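Local structure of putative O-acetylhomoserine (Thiol)-lyase (Campylobacter jejuni, 4OC9) at residues N101-N106 and K147-E152; S105-G110 and F130-L135; E126-D131 and V141-T146. The protein probably uses pyridoxal 5'-phosphate to make homocysteine from O-acetylhomoserine and sulfide. All blocks are in the same frame, centred on the assembly; numbering follows the deposited sequence.

Interaction 1 of 3, residues N101-N106 and K147-E152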
loop_
_atom_site.group_PDB
_atom_site.type_symbol
_atom_site.label_atom_id
_atom_site.label_comp_id
_atom_site.label_asym_id
_atom_site.label_seq_id
_atom_site.Cartn_x
_atom_site.Cartn_y
_atom_site.Cartn_z
ATOM N N ASN D 101 -39.652 9.489 -6.149
ATOM C CA ASN D 101 -39.277 8.770 -7.339
ATOM C C ASN D 101 -38.124 9.494 -8.019
ATOM O O ASN D 101 -37.846 10.671 -7.739
ATOM C CB ASN D 101 -40.476 8.594 -8.276
ATOM C CG ASN D 101 -40.967 9.886 -8.874
ATOM O OD1 ASN D 101 -40.397 10.387 -9.832
ATOM N ND2 ASN D 101 -42.123 10.322 -8.427
ATOM N N VAL D 102 -37.436 8.758 -8.880
ATOM C CA VAL D 102 -36.316 9.313 -9.619
ATOM C C VAL D 102 -36.484 8.887 -11.045
ATOM O O VAL D 102 -36.931 7.770 -11.318
ATOM C CB VAL D 102 -34.919 8.840 -9.107
ATOM C CG1 VAL D 102 -34.696 9.276 -7.660
ATOM C CG2 VAL D 102 -34.770 7.323 -9.209
ATOM N N ALA D 103 -36.085 9.771 -11.954
ATOM C CA ALA D 103 -36.153 9.507 -13.387
ATOM C C ALA D 103 -34.764 9.062 -13.855
ATOM O O ALA D 103 -33.759 9.727 -13.550
ATOM C CB ALA D 103 -36.573 10.752 -14.142
ATOM N N TYR D 104 -34.715 7.976 -14.625
ATOM C CA TYR D 104 -33.440 7.484 -15.092
ATOM C C TYR D 104 -33.437 7.047 -16.559
ATOM O O TYR D 104 -34.404 6.520 -17.076
ATOM C CB TYR D 104 -33.005 6.300 -14.218
ATOM C CG TYR D 104 -33.811 5.021 -14.425
ATOM C CD1 TYR D 104 -35.080 4.858 -13.878
ATOM C CD2 TYR D 104 -33.266 3.951 -15.116
ATOM C CE1 TYR D 104 -35.800 3.683 -14.066
ATOM C CE2 TYR D 104 -33.964 2.770 -15.280
ATOM C CZ TYR D 104 -35.233 2.649 -14.763
ATOM O OH TYR D 104 -35.912 1.481 -14.943
ATOM N N SER D 105 -32.317 7.268 -17.204
ATOM C CA SER D 105 -32.124 6.903 -18.593
ATOM C C SER D 105 -32.185 5.390 -18.813
ATOM O O SER D 105 -31.706 4.591 -17.995
ATOM C CB SER D 105 -30.762 7.453 -19.098
ATOM O OG SER D 105 -30.470 6.994 -20.396
ATOM N N ASN D 106 -32.775 5.012 -19.933
ATOM C CA ASN D 106 -32.931 3.616 -20.305
ATOM C C ASN D 106 -31.627 3.075 -20.885
ATOM O O ASN D 106 -31.520 1.900 -21.223
ATOM C CB ASN D 106 -34.063 3.440 -21.317
ATOM C CG ASN D 106 -33.786 4.124 -22.660
ATOM O OD1 ASN D 106 -32.983 5.057 -22.783
ATOM N ND2 ASN D 106 -34.497 3.684 -23.669
ATOM N N LYS D 147 -37.314 13.476 -7.577
ATOM C CA LYS D 147 -36.172 14.199 -6.974
ATOM C C LYS D 147 -34.850 14.236 -7.762
ATOM O O LYS D 147 -33.938 14.986 -7.410
ATOM C CB LYS D 147 -35.883 13.576 -5.623
ATOM C CG LYS D 147 -37.103 13.473 -4.747
ATOM C CD LYS D 147 -37.801 14.804 -4.567
ATOM C CE LYS D 147 -38.900 14.667 -3.532
ATOM N NZ LYS D 147 -39.662 15.929 -3.473
ATOM N N ALA D 148 -34.736 13.410 -8.801
ATOM C CA ALA D 148 -33.512 13.390 -9.593
ATOM C C ALA D 148 -33.730 12.839 -10.999
ATOM O O ALA D 148 -34.639 12.033 -11.244
ATOM C CB ALA D 148 -32.436 12.584 -8.885
ATOM N N ILE D 149 -32.902 13.335 -11.909
ATOM C CA ILE D 149 -32.896 12.950 -13.328
ATOM C C ILE D 149 -31.475 12.411 -13.560
ATOM O O ILE D 149 -30.503 13.179 -13.519
ATOM C CB ILE D 149 -33.225 14.120 -14.234
ATOM C CG1 ILE D 149 -34.678 14.573 -13.963
ATOM C CG2 ILE D 149 -33.067 13.681 -15.668
ATOM C CD1 ILE D 149 -35.124 15.808 -14.718
ATOM N N PHE D 150 -31.383 11.089 -13.751
ATOM C CA PHE D 150 -30.117 10.412 -13.912
ATOM C C PHE D 150 -29.841 9.884 -15.288
ATOM O O PHE D 150 -30.699 9.246 -15.889
ATOM C CB PHE D 150 -30.070 9.230 -12.951
ATOM C CG PHE D 150 -28.729 8.551 -12.893
ATOM C CD1 PHE D 150 -28.400 7.549 -13.787
ATOM C CD2 PHE D 150 -27.802 8.914 -11.928
ATOM C CE1 PHE D 150 -27.163 6.947 -13.743
ATOM C CE2 PHE D 150 -26.559 8.306 -11.882
ATOM C CZ PHE D 150 -26.242 7.326 -12.797
ATOM N N PHE D 151 -28.626 10.146 -15.766
ATOM C CA PHE D 151 -28.218 9.692 -17.086
ATOM C C PHE D 151 -26.699 9.684 -17.212
ATOM O O PHE D 151 -25.984 10.223 -16.354
ATOM C CB PHE D 151 -28.756 10.624 -18.160
ATOM C CG PHE D 151 -28.158 11.992 -18.118
ATOM C CD1 PHE D 151 -28.647 12.942 -17.259
ATOM C CD2 PHE D 151 -27.149 12.342 -18.973
ATOM C CE1 PHE D 151 -28.123 14.222 -17.248
ATOM C CE2 PHE D 151 -26.609 13.622 -18.966
ATOM C CZ PHE D 151 -27.093 14.564 -18.092
ATOM N N GLU D 152 -26.222 9.067 -18.279
ATOM C CA GLU D 152 -24.794 8.993 -18.556
ATOM C C GLU D 152 -24.489 9.903 -19.753
ATOM O O GLU D 152 -25.320 10.062 -20.667
ATOM C CB GLU D 152 -24.350 7.565 -18.814
ATOM C CG GLU D 152 -24.415 6.684 -17.584
ATOM C CD GLU D 152 -24.037 5.222 -17.808
ATOM O OE1 GLU D 152 -23.608 4.877 -18.923
ATOM O OE2 GLU D 152 -24.228 4.414 -16.867
HETATM O O HOH W 1 -27.769 7.489 -20.534
#
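Strands 101-105 and 147-152 run side by side in the same direction, their axes 15° apart and 4.6 Å at closest approach, with Ala103 paired to Ile149 and Tyr104 to Phe150. Both backbone polar atoms of Ala103 face strand 147-152: N donates to Ala148 O at 2.8 Å, and O accepts from Phe150 N at 2.7 Å. Lys147 N to Asn101 O and Ser105 N to Phe150 O extend the ladder at its two ends. These are neighbouring strands of the seven-stranded mixed sheet in the PLP-binding domain of a fold-type I enzyme, and strand 126-130 lies on the far side of 101-105. Side chains alternate between the faces. Ala103 CB sits 4.3 Å from Ile149 CG1 on one face; on the other, Tyr104 and Phe150 meet only through their CB atoms, also 4.3 Å apart. Their rings part because Phe150 has CG anti to its N (chi1 -172°), whereas CG of Tyr104 lies between N and the carbonyl carbon (chi1 71°). Helix 110-119 packs against both residues. Beyond the last rung, Ser105 CB touches Phe151 CB at 3.9 Å, and a water joins Ser105 OG, 2.7 Å away, to Glu152 N; the same OG accepts from Lys107 N.

Interaction 2 of 3, residues S105-G110 and F130-L135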
loop_
_atom_site.group_PDB
_atom_site.type_symbol
_atom_site.label_atom_id
_atom_site.label_comp_id
_atom_site.label_asym_id
_atom_site.label_seq_id
_atom_site.Cartn_x
_atom_site.Cartn_y
_atom_site.Cartn_z
ATOM N N SER D 105 -32.317 7.268 -17.204
ATOM C CA SER D 105 -32.124 6.903 -18.593
ATOM C C SER D 105 -32.185 5.390 -18.813
ATOM O O SER D 105 -31.706 4.591 -17.995
ATOM C CB SER D 105 -30.762 7.453 -19.098
ATOM O OG SER D 105 -30.470 6.994 -20.396
ATOM N N ASN D 106 -32.775 5.012 -19.933
ATOM C CA ASN D 106 -32.931 3.616 -20.305
ATOM C C ASN D 106 -31.627 3.075 -20.885
ATOM O O ASN D 106 -31.520 1.900 -21.223
ATOM C CB ASN D 106 -34.063 3.440 -21.317
ATOM C CG ASN D 106 -33.786 4.124 -22.660
ATOM O OD1 ASN D 106 -32.983 5.057 -22.783
ATOM N ND2 ASN D 106 -34.497 3.684 -23.669
ATOM N N LYS D 107 -30.647 3.957 -21.055
ATOM C CA LYS D 107 -29.342 3.545 -21.587
ATOM C C LYS D 107 -28.196 3.885 -20.598
ATOM O O LYS D 107 -27.560 4.934 -20.706
ATOM C CB LYS D 107 -29.076 4.137 -22.970
ATOM C CG LYS D 107 -30.100 3.706 -23.998
ATOM C CD LYS D 107 -29.759 4.151 -25.401
ATOM C CE LYS D 107 -30.878 3.760 -26.319
ATOM N NZ LYS D 107 -30.538 4.025 -27.733
ATOM N N ILE D 108 -28.011 2.986 -19.629
ATOM C CA ILE D 108 -26.987 3.127 -18.611
ATOM C C ILE D 108 -26.341 1.803 -18.221
ATOM O O ILE D 108 -26.733 0.734 -18.699
ATOM C CB ILE D 108 -27.523 3.752 -17.326
ATOM C CG1 ILE D 108 -28.611 2.856 -16.714
ATOM C CG2 ILE D 108 -28.014 5.154 -17.614
ATOM C CD1 ILE D 108 -29.213 3.390 -15.426
ATOM N N TYR D 109 -25.341 1.922 -17.346
ATOM C CA TYR D 109 -24.614 0.798 -16.834
ATOM C C TYR D 109 -25.582 -0.142 -16.152
ATOM O O TYR D 109 -26.407 0.278 -15.352
ATOM C CB TYR D 109 -23.461 1.277 -15.910
ATOM C CG TYR D 109 -22.753 0.161 -15.191
ATOM C CD1 TYR D 109 -21.965 -0.747 -15.874
ATOM C CD2 TYR D 109 -22.808 0.070 -13.801
ATOM C CE1 TYR D 109 -21.302 -1.766 -15.206
ATOM C CE2 TYR D 109 -22.145 -0.934 -13.117
ATOM C CZ TYR D 109 -21.391 -1.857 -13.813
ATOM O OH TYR D 109 -20.737 -2.854 -13.117
ATOM N N GLY D 110 -25.467 -1.418 -16.504
ATOM C CA GLY D 110 -26.315 -2.483 -15.975
ATOM C C GLY D 110 -26.458 -2.486 -14.475
ATOM O O GLY D 110 -27.567 -2.647 -13.934
ATOM N N PHE D 130 -36.831 6.519 -18.738
ATOM C CA PHE D 130 -37.154 7.487 -19.797
ATOM C C PHE D 130 -36.144 7.207 -20.893
ATOM O O PHE D 130 -35.084 6.618 -20.641
ATOM C CB PHE D 130 -37.162 8.971 -19.376
ATOM C CG PHE D 130 -35.800 9.563 -19.123
ATOM C CD1 PHE D 130 -35.223 9.510 -17.878
ATOM C CD2 PHE D 130 -35.123 10.226 -20.150
ATOM C CE1 PHE D 130 -33.988 10.082 -17.658
ATOM C CE2 PHE D 130 -33.898 10.814 -19.933
ATOM C CZ PHE D 130 -33.320 10.730 -18.684
ATOM N N ASP D 131 -36.495 7.612 -22.107
ATOM C CA ASP D 131 -35.659 7.409 -23.262
ATOM C C ASP D 131 -34.849 8.688 -23.562
ATOM O O ASP D 131 -35.439 9.739 -23.868
ATOM C CB ASP D 131 -36.568 7.039 -24.446
ATOM C CG ASP D 131 -35.800 6.720 -25.741
ATOM O OD1 ASP D 131 -34.539 6.688 -25.786
ATOM O OD2 ASP D 131 -36.503 6.488 -26.745
ATOM N N ILE D 132 -33.520 8.600 -23.489
ATOM C CA ILE D 132 -32.686 9.778 -23.773
ATOM C C ILE D 132 -32.839 10.239 -25.210
ATOM O O ILE D 132 -32.492 11.370 -25.525
ATOM C CB ILE D 132 -31.163 9.605 -23.613
ATOM C CG1 ILE D 132 -30.769 8.324 -24.312
ATOM C CG2 ILE D 132 -30.750 9.531 -22.178
ATOM C CD1 ILE D 132 -29.354 8.402 -24.799
ATOM N N ASP D 133 -33.264 9.344 -26.094
ATOM C CA ASP D 133 -33.450 9.685 -27.510
ATOM C C ASP D 133 -34.784 10.354 -27.806
ATOM O O ASP D 133 -34.985 10.845 -28.890
ATOM C CB ASP D 133 -33.294 8.439 -28.380
ATOM C CG ASP D 133 -31.859 7.927 -28.427
ATOM O OD1 ASP D 133 -30.934 8.753 -28.349
ATOM O OD2 ASP D 133 -31.661 6.703 -28.624
ATOM N N ASP D 134 -35.681 10.397 -26.829
ATOM C CA ASP D 134 -36.990 11.013 -26.993
ATOM C C ASP D 134 -37.366 11.668 -25.648
ATOM O O ASP D 134 -38.143 11.127 -24.867
ATOM C CB ASP D 134 -38.015 9.935 -27.368
ATOM C CG ASP D 134 -39.407 10.499 -27.587
ATOM O OD1 ASP D 134 -39.548 11.738 -27.759
ATOM O OD2 ASP D 134 -40.349 9.679 -27.587
ATOM N N LEU D 135 -36.853 12.865 -25.440
ATOM C CA LEU D 135 -37.061 13.585 -24.201
ATOM C C LEU D 135 -38.459 13.906 -23.766
ATOM O O LEU D 135 -38.674 14.214 -22.591
ATOM C CB LEU D 135 -36.113 14.790 -24.110
ATOM C CG LEU D 135 -34.613 14.389 -24.127
ATOM C CD1 LEU D 135 -33.715 15.613 -24.069
ATOM C CD2 LEU D 135 -34.250 13.432 -22.984
#
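The Phe130 ring lies against the backbone of Ser105, with Ser105 CA over one face, 4.1 Å from the ring centroid and displaced toward the rim, a CH-pi contact. Here two parallel neighbours of the central sheet, strands 101-105 and 126-130, run out at their C-terminal ends into the loops that lead to helices 110-119 and 136-141, as in the alternating beta-alpha layout of this PLP-binding domain. With CG between the backbone N and the carbonyl carbon (chi1 73°), the aromatic ring folds over its neighbour, and Leu138 of helix 136-141 also touches it. The last backbone link, Asn106 N to Phe130 O at 2.9 Å, is weak and bent, with 130° at the hydrogen, as the strands begin to part.

Each loop then turns on its own side chain. The ST turn at Ser105 brings its OG against Ile132 CG2. Across from it, Asp131 OD1 accepts from Asp133 N, approached from above the carboxylate plane, giving an Asx turn within the type I turn 131-134. Between these turns the Asn106 amide passes the Asp131 carboxylate with the two planes 54° apart.

Farther out, the extended Lys107 chain runs past Ile132, CD to CD1 4.3 Å, and meets the Asp133 side chain at about a right angle. Gln158 and Tyr326 also bind the ammonium group, and Tyr326 OH reaches the same carboxylate oxygen. Lys107 NZ completes the salt bridge at 3.0 Å from Asp133 OD2, lying nearly on the line of its C-O bond.

Interaction 3 of 3, residues E126-D131 and V141-T146; sequences EAREFD and VIDQNT
Arg128 and Val141 lie side by side but point opposite ways, their CB atoms 3.8 Å apart, so that the aliphatic part of the arginine lies along the valine. Beyond CG the arginine chain is fully extended (chi2 178°), which carries the guanidinium past Val141 to the turn that follows it. There NH1 donates to Val141 O at 2.7 Å. The acceptor lies in the guanidinium plane, while the donor is tilted 30° from the plane of the carbonyl.

Asp143 crosses the end of Arg128 at about a right angle, and the carboxylate and guanidinium planes stand 82° apart. This is therefore not the flat, two-oxygen pairing of a bidentate salt bridge: a single oxygen, Asp143 OD2, sits between both terminal nitrogens, 2.9 Å from NH1 and 2.9 Å from NH2. Both bonds are bent, and the one from NH1 is weak. At the other end of the group, Arg128 NE donates to Glu126 OE2 at 3.0 Å, from above the carboxylate plane of a residue two positions earlier on the same strand.

The contact ties the edge strand 126-130, outermost in the central sheet of this chain, to the loop between helix 136-141 and strand 146-152. That loop folds as a type I turn from Asp143 to Thr146. Asn145 N, 2.6 Å away in an Asx turn, and Asn101 ND2 both donate to Asp143 OD1, consistent with OD2 being directed at the arginine. Asp143 N donates to Thr146 OG1, which is also bonded to Asn101 OD1.

Flanked by two acidic groups and a backbone carbonyl, the guanidinium has its rotation restricted and its charge probably more than offset; shared in this way, it probably keeps Glu126 and Asp143 ionised and lessens the repulsion between them.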
loop_
_atom_site.group_PDB
_atom_site.type_symbol
_atom_site.label_atom_id
_atom_site.label_comp_id
_atom_site.label_asym_id
_atom_site.label_seq_id
_atom_site.Cartn_x
_atom_site.Cartn_y
_atom_site.Cartn_z
ATOM N N GLU D 126 -39.133 4.825 -5.789
ATOM C CA GLU D 126 -39.632 4.420 -7.086
ATOM C C GLU D 126 -38.734 4.897 -8.212
ATOM O O GLU D 126 -38.220 6.020 -8.177
ATOM C CB GLU D 126 -41.044 5.012 -7.288
ATOM C CG GLU D 126 -41.695 4.685 -8.626
ATOM C CD GLU D 126 -43.071 5.345 -8.838
ATOM O OE1 GLU D 126 -43.634 5.891 -7.862
ATOM O OE2 GLU D 126 -43.588 5.312 -9.992
ATOM N N ALA D 127 -38.583 4.059 -9.228
ATOM C CA ALA D 127 -37.772 4.399 -10.387
ATOM C C ALA D 127 -38.646 4.490 -11.641
ATOM O O ALA D 127 -39.498 3.630 -11.869
ATOM C CB ALA D 127 -36.679 3.376 -10.601
ATOM N N ARG D 128 -38.426 5.539 -12.433
ATOM C CA ARG D 128 -39.168 5.778 -13.673
ATOM C C ARG D 128 -38.221 5.995 -14.848
ATOM O O ARG D 128 -37.595 7.031 -14.959
ATOM C CB ARG D 128 -40.094 6.999 -13.536
ATOM C CG ARG D 128 -41.140 6.847 -12.441
ATOM C CD ARG D 128 -41.993 8.092 -12.316
ATOM N NE ARG D 128 -42.949 7.981 -11.211
ATOM C CZ ARG D 128 -43.778 8.951 -10.843
ATOM N NH1 ARG D 128 -43.777 10.120 -11.484
ATOM N NH2 ARG D 128 -44.598 8.762 -9.827
ATOM N N GLU D 129 -38.175 4.995 -15.718
ATOM C CA GLU D 129 -37.370 4.985 -16.908
ATOM C C GLU D 129 -37.793 6.032 -17.950
ATOM O O GLU D 129 -38.957 6.442 -18.009
ATOM C CB GLU D 129 -37.541 3.631 -17.583
ATOM C CG GLU D 129 -36.666 3.369 -18.803
ATOM C CD GLU D 129 -37.056 2.085 -19.534
ATOM O OE1 GLU D 129 -36.260 1.511 -20.328
ATOM O OE2 GLU D 129 -38.186 1.633 -19.310
ATOM N N PHE D 130 -36.831 6.519 -18.738
ATOM C CA PHE D 130 -37.154 7.487 -19.797
ATOM C C PHE D 130 -36.144 7.207 -20.893
ATOM O O PHE D 130 -35.084 6.618 -20.641
ATOM C CB PHE D 130 -37.162 8.971 -19.376
ATOM C CG PHE D 130 -35.800 9.563 -19.123
ATOM C CD1 PHE D 130 -35.223 9.510 -17.878
ATOM C CD2 PHE D 130 -35.123 10.226 -20.150
ATOM C CE1 PHE D 130 -33.988 10.082 -17.658
ATOM C CE2 PHE D 130 -33.898 10.814 -19.933
ATOM C CZ PHE D 130 -33.320 10.730 -18.684
ATOM N N ASP D 131 -36.495 7.612 -22.107
ATOM C CA ASP D 131 -35.659 7.409 -23.262
ATOM C C ASP D 131 -34.849 8.688 -23.562
ATOM O O ASP D 131 -35.439 9.739 -23.868
ATOM C CB ASP D 131 -36.568 7.039 -24.446
ATOM C CG ASP D 131 -35.800 6.720 -25.741
ATOM O OD1 ASP D 131 -34.539 6.688 -25.786
ATOM O OD2 ASP D 131 -36.503 6.488 -26.745
ATOM N N VAL D 141 -42.868 11.330 -17.203
ATOM C CA VAL D 141 -42.719 10.650 -15.917
ATOM C C VAL D 141 -42.459 11.570 -14.727
ATOM O O VAL D 141 -42.435 11.109 -13.579
ATOM C CB VAL D 141 -41.650 9.544 -15.969
ATOM C CG1 VAL D 141 -42.082 8.449 -16.944
ATOM C CG2 VAL D 141 -40.264 10.109 -16.305
ATOM N N ILE D 142 -42.317 12.869 -14.970
ATOM C CA ILE D 142 -42.070 13.825 -13.885
ATOM C C ILE D 142 -43.298 14.273 -13.108
ATOM O O ILE D 142 -44.354 14.541 -13.700
ATOM C CB ILE D 142 -41.392 15.090 -14.429
ATOM C CG1 ILE D 142 -39.989 14.732 -14.953
ATOM C CG2 ILE D 142 -41.262 16.144 -13.344
ATOM C CD1 ILE D 142 -39.217 15.887 -15.547
ATOM N N ASP D 143 -43.164 14.319 -11.784
ATOM C CA ASP D 143 -44.247 14.788 -10.897
ATOM C C ASP D 143 -43.557 15.582 -9.765
ATOM O O ASP D 143 -42.334 15.777 -9.805
ATOM C CB ASP D 143 -45.211 13.690 -10.426
ATOM C CG ASP D 143 -44.591 12.719 -9.479
ATOM O OD1 ASP D 143 -43.636 13.091 -8.761
ATOM O OD2 ASP D 143 -45.137 11.603 -9.357
ATOM N N GLN D 144 -44.282 15.999 -8.740
ATOM C CA GLN D 144 -43.668 16.803 -7.687
ATOM C C GLN D 144 -42.820 15.987 -6.725
ATOM O O GLN D 144 -42.153 16.557 -5.836
ATOM C CB GLN D 144 -44.749 17.524 -6.884
ATOM C CG GLN D 144 -44.210 18.693 -6.005
ATOM C CD GLN D 144 -43.777 19.903 -6.832
ATOM O OE1 GLN D 144 -44.090 19.984 -8.012
ATOM N NE2 GLN D 144 -43.142 20.891 -6.188
ATOM N N ASN D 145 -42.891 14.664 -6.871
ATOM C CA ASN D 145 -42.129 13.727 -6.038
ATOM C C ASN D 145 -40.823 13.250 -6.702
ATOM O O ASN D 145 -40.027 12.534 -6.083
ATOM C CB ASN D 145 -42.982 12.529 -5.666
ATOM C CG ASN D 145 -44.147 12.904 -4.781
ATOM O OD1 ASN D 145 -44.053 13.813 -3.937
ATOM N ND2 ASN D 145 -45.244 12.175 -4.935
ATOM N N THR D 146 -40.627 13.650 -7.954
ATOM C CA THR D 146 -39.442 13.303 -8.713
ATOM C C THR D 146 -38.307 14.142 -8.153
ATOM O O THR D 146 -38.302 15.380 -8.273
ATOM C CB THR D 146 -39.620 13.583 -10.210
ATOM O OG1 THR D 146 -40.720 12.815 -10.720
ATOM C CG2 THR D 146 -38.330 13.209 -10.972
#

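How the interactions relate
All three contacts gather round strand 101-105 and its edge neighbour 126-130. The centres of interactions 1 and 3 are about 7 Å apart, of 1 and 2 about 9 Å, of 2 and 3 about 12 Å. Interactions 1 and 2 share Ser105 and Asn106; Phe130 and Asp131 are common to 2 and 3. Tyr104 O and Phe130 N, 2.9 Å apart, join strand to strand. Asn101 OD1, 2.6 Å from Thr146 OG1, fastens interaction 1 to interaction 3. Glu152 OE2 reaches Tyr109 N at 2.8 Å, just before helix 110-119; Tyr109 OH in turn binds Arg56 of a second subunit. Lys206, which carries the pyridoxal phosphate in this crystal, lies outside these segments, which belong to the domain framework.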